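Local coordinates for protein chitin elicitor receptor kinase 1 (Arabidopsis thaliana, PDB 4EBY) that probably perceives chitin oligomers through its LysM-containing ectodomain and, on chitin-induced dimerization, activates plant immune signalling as a receptor kinase, at residues Ala98-Met103 with Thr145-Pro150. Numbering follows the deposited sequence.
With NAG (2-acetamido-2-deoxy-beta-D-glucopyranose), chain C; NAG (2-acetamido-2-deoxy-beta-D-glucopyranose), chain D.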
loop_
_atom_site.group_PDB
_atom_site.type_symbol
_atom_site.label_atom_id
_atom_site.label_comp_id
_atom_site.label_asym_id
_atom_site.label_seq_id
_atom_site.Cartn_x
_atom_site.Cartn_y
_atom_site.Cartn_z
ATOM N N ALA A 98 -6.865 5.239 0.412
ATOM C CA ALA A 98 -6.073 5.929 -0.603
ATOM C C ALA A 98 -5.793 5.070 -1.838
ATOM O O ALA A 98 -4.667 5.031 -2.347
ATOM C CB ALA A 98 -4.755 6.414 0.008
ATOM N N ASN A 99 -6.838 4.397 -2.298
ATOM C CA ASN A 99 -6.768 3.515 -3.476
ATOM C C ASN A 99 -5.863 2.300 -3.371
ATOM O O ASN A 99 -5.525 1.677 -4.400
ATOM C CB ASN A 99 -6.488 4.326 -4.739
ATOM C CG ASN A 99 -7.576 5.336 -5.001
ATOM O OD1 ASN A 99 -8.767 4.996 -4.976
ATOM N ND2 ASN A 99 -7.174 6.598 -5.214
ATOM N N LEU A 100 -5.505 1.930 -2.140
ATOM C CA LEU A 100 -4.758 0.696 -1.915
ATOM C C LEU A 100 -5.682 -0.506 -1.992
ATOM O O LEU A 100 -5.224 -1.635 -2.137
ATOM C CB LEU A 100 -4.056 0.725 -0.555
ATOM C CG LEU A 100 -2.913 1.732 -0.430
ATOM C CD1 LEU A 100 -2.663 2.018 1.037
ATOM C CD2 LEU A 100 -1.643 1.177 -1.121
ATOM N N THR A 101 -6.983 -0.250 -1.868
ATOM C CA THR A 101 -8.008 -1.273 -2.100
ATOM C C THR A 101 -9.060 -0.713 -3.058
ATOM O O THR A 101 -8.957 0.439 -3.479
ATOM C CB THR A 101 -8.629 -1.757 -0.762
ATOM O OG1 THR A 101 -9.328 -2.995 -0.968
ATOM C CG2 THR A 101 -9.588 -0.694 -0.180
ATOM N N THR A 102 -10.045 -1.535 -3.443
ATOM C CA THR A 102 -11.105 -1.067 -4.339
ATOM C C THR A 102 -12.468 -1.269 -3.705
ATOM O O THR A 102 -12.641 -2.128 -2.840
ATOM C CB THR A 102 -11.100 -1.808 -5.688
ATOM O OG1 THR A 102 -11.414 -3.192 -5.482
ATOM C CG2 THR A 102 -9.740 -1.681 -6.361
ATOM N N MET A 103 -13.440 -0.495 -4.166
ATOM C CA MET A 103 -14.782 -0.621 -3.624
ATOM C C MET A 103 -15.356 -1.983 -3.967
ATOM O O MET A 103 -16.063 -2.575 -3.158
ATOM C CB MET A 103 -15.691 0.498 -4.122
ATOM C CG MET A 103 -15.786 0.610 -5.611
ATOM S SD MET A 103 -16.852 2.000 -6.017
ATOM C CE MET A 103 -18.375 1.395 -5.305
ATOM N N THR A 145 3.349 -1.421 -2.933
ATOM C CA THR A 145 2.061 -1.410 -3.595
ATOM C C THR A 145 1.700 0.060 -3.814
ATOM O O THR A 145 1.429 0.808 -2.859
ATOM C CB THR A 145 1.028 -2.095 -2.694
ATOM O OG1 THR A 145 1.407 -3.471 -2.539
ATOM C CG2 THR A 145 -0.355 -2.028 -3.309
ATOM N N TYR A 146 1.733 0.477 -5.072
ATOM C CA TYR A 146 1.752 1.888 -5.420
ATOM C C TYR A 146 0.538 2.243 -6.263
ATOM O O TYR A 146 0.472 1.910 -7.437
ATOM C CB TYR A 146 3.063 2.179 -6.190
ATOM C CG TYR A 146 3.317 3.634 -6.526
ATOM C CD1 TYR A 146 4.211 4.387 -5.781
ATOM C CD2 TYR A 146 2.697 4.238 -7.618
ATOM C CE1 TYR A 146 4.478 5.710 -6.092
ATOM C CE2 TYR A 146 2.954 5.576 -7.935
ATOM C CZ TYR A 146 3.847 6.298 -7.157
ATOM O OH TYR A 146 4.138 7.615 -7.443
ATOM N N PRO A 147 -0.470 2.891 -5.665
ATOM C CA PRO A 147 -1.618 3.307 -6.481
ATOM C C PRO A 147 -1.243 4.494 -7.383
ATOM O O PRO A 147 -0.726 5.517 -6.911
ATOM C CB PRO A 147 -2.669 3.717 -5.423
ATOM C CG PRO A 147 -2.205 3.028 -4.140
ATOM C CD PRO A 147 -0.701 3.107 -4.222
ATOM N N LEU A 148 -1.492 4.331 -8.681
ATOM C CA LEU A 148 -1.156 5.346 -9.680
ATOM C C LEU A 148 -2.053 6.567 -9.579
ATOM O O LEU A 148 -3.259 6.446 -9.350
ATOM C CB LEU A 148 -1.278 4.763 -11.088
ATOM C CG LEU A 148 -0.245 3.707 -11.485
ATOM C CD1 LEU A 148 -0.589 3.127 -12.867
ATOM C CD2 LEU A 148 1.177 4.284 -11.475
ATOM N N ARG A 149 -1.446 7.736 -9.765
ATOM C CA ARG A 149 -2.184 8.998 -9.839
ATOM C C ARG A 149 -1.918 9.672 -11.173
ATOM O O ARG A 149 -0.957 9.333 -11.860
ATOM C CB ARG A 149 -1.776 9.909 -8.692
ATOM C CG ARG A 149 -2.333 9.419 -7.356
ATOM C CD ARG A 149 -1.992 10.356 -6.209
ATOM N NE ARG A 149 -2.324 11.718 -6.585
ATOM C CZ ARG A 149 -3.532 12.251 -6.471
ATOM N NH1 ARG A 149 -4.526 11.555 -5.934
ATOM N NH2 ARG A 149 -3.740 13.493 -6.887
ATOM N N PRO A 150 -2.777 10.631 -11.548
ATOM C CA PRO A 150 -2.662 11.249 -12.876
ATOM C C PRO A 150 -1.298 11.883 -13.140
ATOM O O PRO A 150 -0.878 11.952 -14.303
ATOM C CB PRO A 150 -3.772 12.306 -12.856
ATOM C CG PRO A 150 -4.801 11.723 -11.950
ATOM C CD PRO A 150 -3.999 11.070 -10.846
HETATM C C1 NAG C . -8.242 7.564 -5.386
HETATM C C2 NAG C . -7.637 8.928 -5.026
HETATM C C3 NAG C . -8.639 10.056 -5.300
HETATM C C4 NAG C . -9.287 9.943 -6.675
HETATM C C5 NAG C . -9.723 8.507 -6.955
HETATM C C6 NAG C . -10.252 8.328 -8.376
HETATM C C7 NAG C . -6.084 9.325 -3.167
HETATM C C8 NAG C . -5.891 9.437 -1.670
HETATM N N2 NAG C . -7.283 8.944 -3.623
HETATM O O3 NAG C . -8.027 11.328 -5.158
HETATM O O4 NAG C . -10.427 10.782 -6.713
HETATM O O5 NAG C . -8.636 7.622 -6.754
HETATM O O6 NAG C . -9.217 8.642 -9.288
HETATM O O7 NAG C . -5.144 9.576 -3.920
HETATM C C1 NAG D . -5.816 -8.538 -5.485
HETATM C C2 NAG D . -6.950 -7.687 -6.066
HETATM C C3 NAG D . -8.133 -8.540 -6.515
HETATM C C4 NAG D . -7.693 -9.741 -7.323
HETATM C C5 NAG D . -6.502 -10.439 -6.672
HETATM C C6 NAG D . -5.980 -11.591 -7.525
HETATM C C7 NAG D . -7.222 -5.522 -4.969
HETATM C C8 NAG D . -7.909 -4.781 -3.824
HETATM N N2 NAG D . -7.477 -6.807 -5.039
HETATM O O3 NAG D . -9.052 -7.769 -7.267
HETATM O O4 NAG D . -8.791 -10.633 -7.396
HETATM O O5 NAG D . -5.457 -9.513 -6.449
HETATM O O6 NAG D . -5.568 -11.140 -8.796
HETATM O O7 NAG D . -6.455 -4.954 -5.747
#
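An N-linked sugar on Asn99 bridges two LysM modules: the N-acetylglucosamine is joined covalently through its C1 to Asn99 ND2 (1.5 Å), and its acetamido oxygen O7 accepts a hydrogen bond from Arg149 NH1 at 2.9 Å. That bond is bent, with an N-H...O angle of 131°, and the donor meets O7 with the edge of its guanidinium. Arg149 reaches the glycan because its chain kinks at chi3 (49°), while its NE forms a salt bridge with Glu151, and Arg149 also makes a cation-pi contact with Tyr13. Glu15 and the backbone carbonyl of Ile94 also hydrogen-bond to N-acetylglucosamine here. Protein and glycan thus join the loop between helices 89-96 and 103-109 of the second LysM module to the C-terminal end of strand 143-147, which belongs to the following LysM module.

Beyond the sugar attachment no hydrogen bond links the two segments directly, and the interface is mainly apolar. Pro147 forms its centre: the ring presents CG to Leu100 CD2 at 3.6 Å, the two side chains crossing obliquely. Pro147 CG also lies 3.6 Å from the carbonyl O of Asn99, and the ring also borders the carbonyl of Ala98, while Asn99 CB packs against Pro147 CB at 3.9 Å. With CG anti to its carbonyl carbon (chi1 -68°), Leu100 is directed so that its CD2 branch meets both Pro147 and Thr145. This buried leucine also touches Ala10 and Tyr12 of strand 8-13, and Leu27. Thr145 turns its methyl to the leucine; its hydroxyl is engaged elsewhere, with the carbonyl of Asn128. At the Thr145 end of the contact Leu100 CD2 stands 4.1 Å from Thr145 CG2 and 3.5 Å from the backbone O of Thr145.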